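Local coordinates for protein tRNA (cytosine(38)-C(5))-methyltransferase (Schizosaccharomyces pombe, PDB 6FDF) that methylates cytosine 38 in the anticodon loop of tRNA(Asp), and more weakly of tRNA(Glu), using S-adenosyl-L-methionine as methyl donor, at residues P83-F88 with N126-F130; V286-F292 with L312-V318; N149-L155 with E180-D184. One frame throughout, in Å; residues are numbered along the deposited sequence. Where two conformers were deposited one is given.

Contact 1 of 3, residues P83-F88 with N126-F130; sequences PSCQPF and NVQGF
F88 meets the 126-130 segment with the far end of its ring. Its CZ is 3.6 Å from V127 CG2, a methyl standing at the ring edge, while CE2 lies 3.6 Å from the carbonyl carbon of G129. CE1 of F88 approaches the edge of the F130 ring, 3.9 Å from CD1, and the two phenylalanine side chains cross at about a right angle. Trimming F88 to an alanine would probably open a gap between loop and turn, with V127 CG2 and the F130 ring edge losing their aromatic neighbour. F130, whose CG lies opposite the backbone N (chi1 179°), also reaches C85, whose SG is 3.6 Å from F130 CE1 in an oblique sulfur-aromatic contact, 68° off the ring normal.

Polar links lie beside this cluster. N126 ND2 gives a weak, bent hydrogen bond to P83 O (2.9 Å, 121°). A water accepts from C85 N at 2.7 Å and donates to N126 OD1, so the amide is linked to the loop weakly through ND2 and through the water at OD1.

Further out, a type II turn from V127 to F130, closed by F130 N to V127 O, presents G129 to F88; G129 has positive phi, at which a side chain would collide with the carbonyl O of Q128. F130 is backed by W169 and by A135 and A136 of helix 134-145, and C85 by F105. The pairing joins the loop of the predicted catalytic cysteine, C85, to the asparagine and valine of the ENV sequence, corresponding to motifs IV and VI of C5-methyltransferases.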
loop_
_atom_site.group_PDB
_atom_site.type_symbol
_atom_site.label_atom_id
_atom_site.label_comp_id
_atom_site.label_asym_id
_atom_site.label_seq_id
_atom_site.Cartn_x
_atom_site.Cartn_y
_atom_site.Cartn_z
ATOM N N PRO A 83 -2.893 4.312 -8.216
ATOM C CA PRO A 83 -2.235 5.089 -9.271
ATOM C C PRO A 83 -1.172 6.027 -8.724
ATOM O O PRO A 83 -1.094 6.309 -7.526
ATOM C CB PRO A 83 -3.388 5.871 -9.912
ATOM C CG PRO A 83 -4.433 5.949 -8.835
ATOM C CD PRO A 83 -4.325 4.643 -8.094
ATOM N N SER A 84 -0.335 6.502 -9.635
ATOM C CA SER A 84 0.729 7.453 -9.331
ATOM C C SER A 84 0.203 8.821 -9.741
ATOM O O SER A 84 0.141 9.144 -10.930
ATOM C CB SER A 84 2.016 7.091 -10.069
ATOM O OG SER A 84 2.983 8.121 -9.947
ATOM N N CYS A 85 -0.193 9.625 -8.754
ATOM C CA CYS A 85 -0.819 10.901 -9.043
ATOM C C CYS A 85 -0.022 12.112 -8.574
ATOM O O CYS A 85 -0.412 13.240 -8.894
ATOM C CB CYS A 85 -2.235 10.929 -8.447
ATOM S SG CYS A 85 -3.346 9.816 -9.371
ATOM N N GLN A 86 1.078 11.919 -7.837
ATOM C CA GLN A 86 1.885 13.064 -7.431
ATOM C C GLN A 86 2.828 13.472 -8.564
ATOM O O GLN A 86 3.334 12.612 -9.289
ATOM C CB GLN A 86 2.695 12.736 -6.176
ATOM C CG GLN A 86 1.890 12.125 -5.048
ATOM C CD GLN A 86 2.517 12.368 -3.689
ATOM O OE1 GLN A 86 2.979 11.437 -3.029
ATOM N NE2 GLN A 86 2.537 13.627 -3.265
ATOM N N PRO A 87 3.084 14.779 -8.745
ATOM C CA PRO A 87 2.562 15.877 -7.927
ATOM C C PRO A 87 1.115 16.200 -8.271
ATOM O O PRO A 87 0.729 16.143 -9.441
ATOM C CB PRO A 87 3.478 17.045 -8.290
ATOM C CG PRO A 87 3.854 16.776 -9.700
ATOM C CD PRO A 87 3.949 15.272 -9.830
ATOM N N PHE A 88 0.323 16.525 -7.250
ATOM C CA PHE A 88 -1.083 16.843 -7.479
ATOM C C PHE A 88 -1.239 18.092 -8.338
ATOM O O PHE A 88 -2.162 18.176 -9.158
ATOM C CB PHE A 88 -1.795 16.988 -6.134
ATOM C CG PHE A 88 -1.831 15.710 -5.344
ATOM C CD1 PHE A 88 -2.088 14.504 -5.975
ATOM C CD2 PHE A 88 -1.577 15.707 -3.983
ATOM C CE1 PHE A 88 -2.113 13.321 -5.259
ATOM C CE2 PHE A 88 -1.596 14.527 -3.263
ATOM C CZ PHE A 88 -1.864 13.332 -3.904
ATOM N N ASN A 126 -4.815 5.695 -2.683
ATOM C CA ASN A 126 -3.835 6.741 -2.942
ATOM C C ASN A 126 -3.378 7.340 -1.616
ATOM O O ASN A 126 -3.872 6.979 -0.547
ATOM C CB ASN A 126 -4.407 7.815 -3.867
ATOM C CG ASN A 126 -3.384 8.316 -4.857
ATOM O OD1 ASN A 126 -2.716 9.322 -4.620
ATOM N ND2 ASN A 126 -3.226 7.594 -5.961
ATOM N N VAL A 127 -2.421 8.261 -1.699
ATOM C CA VAL A 127 -1.908 8.928 -0.504
ATOM C C VAL A 127 -2.910 9.959 -0.007
ATOM O O VAL A 127 -3.733 10.490 -0.765
ATOM C CB VAL A 127 -0.537 9.579 -0.774
ATOM C CG1 VAL A 127 0.464 8.534 -1.255
ATOM C CG2 VAL A 127 -0.675 10.707 -1.777
ATOM N N GLN A 128 -2.851 10.233 1.295
ATOM C CA GLN A 128 -3.648 11.305 1.869
ATOM C C GLN A 128 -3.349 12.616 1.152
ATOM O O GLN A 128 -2.193 12.944 0.869
ATOM C CB GLN A 128 -3.354 11.432 3.364
ATOM C CG GLN A 128 -4.210 12.453 4.084
ATOM C CD GLN A 128 -4.021 12.402 5.585
ATOM O OE1 GLN A 128 -2.995 11.930 6.075
ATOM N NE2 GLN A 128 -5.008 12.892 6.325
ATOM N N GLY A 129 -4.396 13.376 0.873
ATOM C CA GLY A 129 -4.278 14.577 0.085
ATOM C C GLY A 129 -4.674 14.399 -1.363
ATOM O O GLY A 129 -4.905 15.393 -2.056
ATOM N N PHE A 130 -4.761 13.153 -1.835
ATOM C CA PHE A 130 -5.375 12.910 -3.135
ATOM C C PHE A 130 -6.774 13.504 -3.182
ATOM O O PHE A 130 -7.204 14.015 -4.222
ATOM C CB PHE A 130 -5.423 11.409 -3.432
ATOM C CG PHE A 130 -6.079 11.075 -4.752
ATOM C CD1 PHE A 130 -5.398 11.248 -5.945
ATOM C CD2 PHE A 130 -7.384 10.601 -4.793
ATOM C CE1 PHE A 130 -6.005 10.949 -7.159
ATOM C CE2 PHE A 130 -7.994 10.299 -6.005
ATOM C CZ PHE A 130 -7.296 10.474 -7.187
HETATM O O HOH W 1 -0.441 9.388 -6.091
#

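Contact 2 of 3, residues V286-F292 with L312-V318; sequences VARLMGF and LGNSINV. With SAH (S-adenosyl-L-homocysteine), chain E.
One direct backbone hydrogen bond joins the segments: V318 N donates to M290 O at 2.8 Å. The same oxygen receives a CA-H...O contact from N317, whose CA is 3.3 Å away. Alongside, the N317 side chain faces two ways. Its OD1 caps V320 N at the start of helix 318-328. N317 ND2 donates to a water, 2.7 Å from that nitrogen, which in turn donates to L289 O; a second water makes a weaker version of this bridge. I316 O, by contrast, is buried here with no polar partner in the model.

These bonds gather where helix 283-289 stops in a Schellman motif, with F292 N bonded to A287 O and G291 N to R288 O. G291, the C-prime residue, has positive phi, and a CB there would crowd V318 N. By sequence the helix end and the GNSI turn match motifs IX and X of C5-methyltransferases. The turn borders the cofactor: I316 N makes a weak hydrogen bond to O of S-adenosylhomocysteine, and N314 O lies 3.3 Å from its SD.

Apolar packing fills the rest. V318 CG2 sits over the centre of the F292 ring, 3.7 Å from the centroid and 5° off the normal, a CH-pi contact, while S315 CB comes at the ring edge. L312 CD2 reaches both A287 CB and F292 CE1, each at 4.0 Å, as the leucine and the F292 side chain pass in opposite directions. The M290 chain, extended beyond CG (chi2 -177°), carries SD to within 3.2 Å of L312 O.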
loop_
_atom_site.group_PDB
_atom_site.type_symbol
_atom_site.label_atom_id
_atom_site.label_comp_id
_atom_site.label_asym_id
_atom_site.label_seq_id
_atom_site.Cartn_x
_atom_site.Cartn_y
_atom_site.Cartn_z
ATOM N N VAL A 286 8.840 -5.180 8.004
ATOM C CA VAL A 286 8.043 -4.170 7.312
ATOM C C VAL A 286 6.877 -4.832 6.586
ATOM O O VAL A 286 5.729 -4.377 6.670
ATOM C CB VAL A 286 8.926 -3.353 6.349
ATOM C CG1 VAL A 286 8.078 -2.392 5.536
ATOM C CG2 VAL A 286 10.002 -2.590 7.126
ATOM N N ALA A 287 7.155 -5.927 5.870
ATOM C CA ALA A 287 6.090 -6.660 5.189
ATOM C C ALA A 287 5.010 -7.104 6.171
ATOM O O ALA A 287 3.811 -6.977 5.890
ATOM C CB ALA A 287 6.670 -7.865 4.442
ATOM N N ARG A 288 5.418 -7.640 7.323
ATOM C CA ARG A 288 4.452 -8.067 8.332
ATOM C C ARG A 288 3.624 -6.894 8.841
ATOM O O ARG A 288 2.401 -7.000 8.977
ATOM C CB ARG A 288 5.180 -8.738 9.494
ATOM C CG ARG A 288 5.774 -10.092 9.176
ATOM C CD ARG A 288 6.596 -10.562 10.361
ATOM N NE ARG A 288 7.125 -11.909 10.184
ATOM C CZ ARG A 288 7.933 -12.506 11.054
ATOM N NH1 ARG A 288 8.307 -11.868 12.153
ATOM N NH2 ARG A 288 8.364 -13.736 10.822
ATOM N N LEU A 289 4.269 -5.758 9.108
ATOM C CA LEU A 289 3.520 -4.597 9.576
ATOM C C LEU A 289 2.543 -4.095 8.520
ATOM O O LEU A 289 1.540 -3.462 8.859
ATOM C CB LEU A 289 4.482 -3.485 9.990
ATOM C CG LEU A 289 5.191 -3.752 11.317
ATOM C CD1 LEU A 289 6.473 -2.930 11.410
ATOM C CD2 LEU A 289 4.262 -3.433 12.483
ATOM N N MET A 290 2.816 -4.361 7.245
ATOM C CA MET A 290 1.909 -3.972 6.174
ATOM C C MET A 290 0.903 -5.065 5.826
ATOM O O MET A 290 0.128 -4.900 4.878
ATOM C CB MET A 290 2.711 -3.561 4.938
ATOM C CG MET A 290 3.520 -2.293 5.177
ATOM S SD MET A 290 4.395 -1.738 3.707
ATOM C CE MET A 290 5.185 -0.257 4.325
ATOM N N GLY A 291 0.887 -6.160 6.582
ATOM C CA GLY A 291 -0.112 -7.200 6.437
ATOM C C GLY A 291 0.191 -8.276 5.417
ATOM O O GLY A 291 -0.689 -9.097 5.134
ATOM N N PHE A 292 1.399 -8.312 4.869
ATOM C CA PHE A 292 1.738 -9.353 3.912
ATOM C C PHE A 292 1.934 -10.682 4.634
ATOM O O PHE A 292 2.465 -10.709 5.750
ATOM C CB PHE A 292 3.004 -8.982 3.144
ATOM C CG PHE A 292 2.777 -7.943 2.091
ATOM C CD1 PHE A 292 2.809 -6.599 2.408
ATOM C CD2 PHE A 292 2.516 -8.317 0.781
ATOM C CE1 PHE A 292 2.587 -5.639 1.439
ATOM C CE2 PHE A 292 2.296 -7.370 -0.192
ATOM C CZ PHE A 292 2.330 -6.030 0.134
ATOM N N LEU A 312 8.196 -2.276 -0.820
ATOM C CA LEU A 312 7.277 -2.251 0.313
ATOM C C LEU A 312 6.870 -0.825 0.663
ATOM O O LEU A 312 5.717 -0.572 1.034
ATOM C CB LEU A 312 7.921 -2.948 1.513
ATOM C CG LEU A 312 7.948 -4.474 1.397
ATOM C CD1 LEU A 312 8.922 -5.104 2.404
ATOM C CD2 LEU A 312 6.538 -5.043 1.577
ATOM N N GLY A 313 7.801 0.120 0.530
ATOM C CA GLY A 313 7.519 1.512 0.837
ATOM C C GLY A 313 6.389 2.095 0.016
ATOM O O GLY A 313 5.761 3.069 0.447
ATOM N N ASN A 314 6.125 1.526 -1.162
ATOM C CA ASN A 314 5.050 1.959 -2.046
ATOM C C ASN A 314 3.853 1.018 -2.051
ATOM O O ASN A 314 2.986 1.143 -2.920
ATOM C CB ASN A 314 5.572 2.091 -3.479
ATOM C CG ASN A 314 6.478 3.271 -3.654
ATOM O OD1 ASN A 314 6.297 4.304 -3.011
ATOM N ND2 ASN A 314 7.465 3.135 -4.536
ATOM N N SER A 315 3.782 0.083 -1.107
ATOM C CA SER A 315 2.742 -0.937 -1.093
ATOM C C SER A 315 1.583 -0.533 -0.186
ATOM O O SER A 315 1.704 0.348 0.669
ATOM C CB SER A 315 3.312 -2.282 -0.629
ATOM O OG SER A 315 4.296 -2.763 -1.528
ATOM N N ILE A 316 0.447 -1.201 -0.383
ATOM C CA ILE A 316 -0.731 -0.967 0.445
ATOM C C ILE A 316 -0.574 -1.694 1.769
ATOM O O ILE A 316 0.333 -2.518 1.933
ATOM C CB ILE A 316 -2.006 -1.449 -0.268
ATOM C CG1 ILE A 316 -1.913 -2.967 -0.503
ATOM C CG2 ILE A 316 -2.208 -0.685 -1.558
ATOM C CD1 ILE A 316 -3.215 -3.638 -0.838
ATOM N N ASN A 317 -1.476 -1.423 2.708
ATOM C CA ASN A 317 -1.681 -2.324 3.831
ATOM C C ASN A 317 -2.702 -3.377 3.415
ATOM O O ASN A 317 -3.863 -3.052 3.132
ATOM C CB ASN A 317 -2.133 -1.579 5.084
ATOM C CG ASN A 317 -2.250 -2.499 6.275
ATOM O OD1 ASN A 317 -3.135 -3.354 6.317
ATOM N ND2 ASN A 317 -1.330 -2.366 7.235
ATOM N N VAL A 318 -2.256 -4.636 3.396
ATOM C CA VAL A 318 -3.054 -5.752 2.893
ATOM C C VAL A 318 -4.269 -6.004 3.777
ATOM O O VAL A 318 -5.352 -6.352 3.285
ATOM C CB VAL A 318 -2.162 -7.004 2.786
ATOM C CG1 VAL A 318 -2.992 -8.240 2.454
ATOM C CG2 VAL A 318 -1.071 -6.789 1.741
HETATM N N SAH E . -0.245 -1.326 -5.069
HETATM C CA SAH E . 0.996 -2.010 -5.358
HETATM C CB SAH E . 2.135 -1.024 -5.631
HETATM C CG SAH E . 1.610 0.307 -6.165
HETATM S SD SAH E . 2.840 1.577 -6.160
HETATM C C SAH E . 1.345 -2.931 -4.233
HETATM O O SAH E . 0.530 -3.049 -3.291
HETATM O OXT SAH E . 2.430 -3.547 -4.302
HETATM C "C5'" SAH E . 2.501 2.159 -7.784
HETATM C "C4'" SAH E . 3.002 1.135 -8.803
HETATM O "O4'" SAH E . 2.554 1.557 -10.078
HETATM C "C3'" SAH E . 4.525 1.017 -8.853
HETATM O "O3'" SAH E . 4.909 -0.353 -8.750
HETATM C "C2'" SAH E . 4.898 1.519 -10.250
HETATM O "O2'" SAH E . 5.936 0.732 -10.844
HETATM C "C1'" SAH E . 3.593 1.358 -11.019
HETATM N N9 SAH E . 3.380 2.365 -12.081
HETATM C C8 SAH E . 3.545 3.700 -11.993
HETATM N N7 SAH E . 3.250 4.296 -13.174
HETATM C C5 SAH E . 2.884 3.337 -14.048
HETATM C C6 SAH E . 2.448 3.282 -15.457
HETATM N N6 SAH E . 2.342 4.409 -16.194
HETATM N N1 SAH E . 2.166 2.061 -15.971
HETATM C C2 SAH E . 2.268 0.933 -15.245
HETATM N N3 SAH E . 2.658 0.911 -13.957
HETATM C C4 SAH E . 2.981 2.065 -13.319
HETATM O O HOH W 2 0.936 -0.920 7.707
HETATM O O HOH W 3 -0.895 -5.270 8.935
#

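Contact 3 of 3, residues N149-L155 with E180-D184; sequences NLIEGIL and EWSID
The indole of W181 sends its N-H to the side-chain oxygen of N149 from above the amide rather than along a lone pair. NE1 to OD1 is 2.9 Å and the bond is nearly straight at the hydrogen (173°), yet the donor stands 72° out of the carbonyl plane. The oxygen itself lies in the ring plane of W181, so ring and amide are steeply inclined to each other. The other end of that amide is held as well, because N149 ND2 donates to F177 O. Near the same edge of the indole, the backbone O of N149 is 3.3 Å from CZ2.

I151 covers one face of the tryptophan. Its CD1 makes a CH-pi contact 3.6 Å from the centroid of the six-membered ring, and CG2 rests 3.4 Å from NE1 over the same face. With CG1 placed between the backbone N and the carbonyl carbon (chi1 61°), both branches of the isoleucine can lie along the ring system. F177 meets the indole edge-to-face, and R174 adds a cation-pi contact.

Strand 148-155 is an outermost strand of the mixed seven-stranded sheet of the class I-like methyltransferase fold, paired antiparallel to strand 168-175. The chain that leaves the latter returns here across one face of the sheet; L324 of helix 318-328 touches L155 and I183, and L328 touches W181.

Beyond the tryptophan, I183 lies next to G153, where a side chain on G153 would clash with I183 CG2. L155 CD1 touches I183 CG1 at 4.2 Å, and I151 CD1 is 3.5 Å from the I183 backbone N. S182 forms an ST turn here, its OG accepting from D184 N at 3.2 Å.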
loop_
_atom_site.group_PDB
_atom_site.type_symbol
_atom_site.label_atom_id
_atom_site.label_comp_id
_atom_site.label_asym_id
_atom_site.label_seq_id
_atom_site.Cartn_x
_atom_site.Cartn_y
_atom_site.Cartn_z
ATOM N N ASN A 149 -21.709 4.744 -7.950
ATOM C CA ASN A 149 -21.890 5.232 -6.588
ATOM C C ASN A 149 -20.528 5.145 -5.906
ATOM O O ASN A 149 -20.012 4.044 -5.691
ATOM C CB ASN A 149 -22.942 4.394 -5.858
ATOM C CG ASN A 149 -23.328 4.967 -4.507
ATOM O OD1 ASN A 149 -22.477 5.444 -3.754
ATOM N ND2 ASN A 149 -24.621 4.900 -4.179
ATOM N N LEU A 150 -19.925 6.298 -5.622
ATOM C CA LEU A 150 -18.580 6.374 -5.060
ATOM C C LEU A 150 -18.634 6.796 -3.597
ATOM O O LEU A 150 -19.262 7.806 -3.261
ATOM C CB LEU A 150 -17.712 7.358 -5.850
ATOM C CG LEU A 150 -16.304 7.640 -5.309
ATOM C CD1 LEU A 150 -15.390 6.438 -5.485
ATOM C CD2 LEU A 150 -15.701 8.873 -5.981
ATOM N N ILE A 151 -17.975 6.024 -2.731
ATOM C CA ILE A 151 -17.709 6.458 -1.362
ATOM C C ILE A 151 -16.200 6.528 -1.174
ATOM O O ILE A 151 -15.441 5.833 -1.855
ATOM C CB ILE A 151 -18.355 5.533 -0.310
ATOM C CG1 ILE A 151 -17.811 4.107 -0.433
ATOM C CG2 ILE A 151 -19.870 5.555 -0.455
ATOM C CD1 ILE A 151 -18.193 3.217 0.748
ATOM N N GLU A 152 -15.763 7.407 -0.274
ATOM C CA GLU A 152 -14.333 7.601 -0.072
ATOM C C GLU A 152 -14.056 7.947 1.383
ATOM O O GLU A 152 -14.941 8.398 2.116
ATOM C CB GLU A 152 -13.766 8.676 -1.011
ATOM C CG GLU A 152 -14.395 10.046 -0.873
ATOM C CD GLU A 152 -13.897 11.012 -1.934
ATOM O OE1 GLU A 152 -14.512 11.075 -3.021
ATOM O OE2 GLU A 152 -12.891 11.706 -1.679
ATOM N N GLY A 153 -12.808 7.736 1.791
ATOM C CA GLY A 153 -12.400 8.082 3.143
ATOM C C GLY A 153 -10.913 7.876 3.326
ATOM O O GLY A 153 -10.229 7.304 2.473
ATOM N N ILE A 154 -10.420 8.369 4.463
ATOM C CA ILE A 154 -9.030 8.199 4.872
ATOM C C ILE A 154 -8.989 7.193 6.012
ATOM O O ILE A 154 -9.722 7.335 7.001
ATOM C CB ILE A 154 -8.403 9.537 5.308
ATOM C CG1 ILE A 154 -8.649 10.619 4.260
ATOM C CG2 ILE A 154 -6.912 9.369 5.595
ATOM C CD1 ILE A 154 -7.886 10.413 2.989
ATOM N N LEU A 155 -8.125 6.190 5.881
ATOM C CA LEU A 155 -8.005 5.128 6.868
ATOM C C LEU A 155 -6.531 4.834 7.103
ATOM O O LEU A 155 -5.711 4.922 6.187
ATOM C CB LEU A 155 -8.732 3.847 6.424
ATOM C CG LEU A 155 -10.245 3.960 6.215
ATOM C CD1 LEU A 155 -10.773 2.759 5.437
ATOM C CD2 LEU A 155 -10.953 4.085 7.560
ATOM N N GLU A 180 -27.680 2.119 0.372
ATOM C CA GLU A 180 -26.994 2.904 1.387
ATOM C C GLU A 180 -25.742 2.166 1.831
ATOM O O GLU A 180 -25.795 0.970 2.134
ATOM C CB GLU A 180 -27.907 3.175 2.587
ATOM C CG GLU A 180 -29.137 4.011 2.255
ATOM C CD GLU A 180 -28.810 5.475 2.013
ATOM O OE1 GLU A 180 -27.807 5.964 2.574
ATOM O OE2 GLU A 180 -29.562 6.135 1.264
ATOM N N TRP A 181 -24.616 2.873 1.848
ATOM C CA TRP A 181 -23.377 2.321 2.375
ATOM C C TRP A 181 -22.479 3.471 2.794
ATOM O O TRP A 181 -22.704 4.629 2.431
ATOM C CB TRP A 181 -22.657 1.401 1.371
ATOM C CG TRP A 181 -22.209 2.024 0.066
ATOM C CD1 TRP A 181 -22.768 3.086 -0.588
ATOM C CD2 TRP A 181 -21.106 1.593 -0.743
ATOM N NE1 TRP A 181 -22.076 3.346 -1.752
ATOM C CE2 TRP A 181 -21.052 2.441 -1.868
ATOM C CE3 TRP A 181 -20.156 0.573 -0.621
ATOM C CZ2 TRP A 181 -20.086 2.301 -2.865
ATOM C CZ3 TRP A 181 -19.201 0.433 -1.608
ATOM C CH2 TRP A 181 -19.171 1.293 -2.719
ATOM N N SER A 182 -21.463 3.132 3.580
ATOM C CA SER A 182 -20.550 4.118 4.129
ATOM C C SER A 182 -19.198 3.456 4.322
ATOM O O SER A 182 -19.124 2.275 4.671
ATOM C CB SER A 182 -21.061 4.677 5.464
ATOM O OG SER A 182 -20.061 5.450 6.104
ATOM N N ILE A 183 -18.135 4.231 4.108
ATOM C CA ILE A 183 -16.784 3.724 4.327
ATOM C C ILE A 183 -16.616 3.239 5.763
ATOM O O ILE A 183 -15.838 2.315 6.028
ATOM C CB ILE A 183 -15.752 4.809 3.953
ATOM C CG1 ILE A 183 -14.363 4.196 3.782
ATOM C CG2 ILE A 183 -15.747 5.944 4.970
ATOM C CD1 ILE A 183 -14.086 3.732 2.369
ATOM N N ASP A 184 -17.362 3.822 6.703
ATOM C CA ASP A 184 -17.211 3.460 8.105
ATOM C C ASP A 184 -17.743 2.068 8.415
ATOM O O ASP A 184 -17.466 1.549 9.502
ATOM C CB ASP A 184 -17.913 4.495 8.983
ATOM C CG ASP A 184 -17.259 5.861 8.907
ATOM O OD1 ASP A 184 -16.011 5.924 8.878
ATOM O OD2 ASP A 184 -17.991 6.871 8.882
#

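Overall arrangement
From the N terminus, contact 1 comes first: it closes the excursion through helix 103-111 and brings the loop after strand 78-81 to strand 121-127 and the turn that follows. Contact 3 follows, closing the shorter loop in which strands 148-155 and 168-175 pair, at the edge of the same sheet. Contact 2 comes last, bringing the end of helix 283-289 to the turn between helices 305-313 and 318-328. The three loops stand in series, none nesting or crossing. Contacts 1 and 3 touch through Q128 NE2 and I154 CG2 (4.1 Å), whereas the nearest atoms of contacts 1 and 2 are about 7 Å apart.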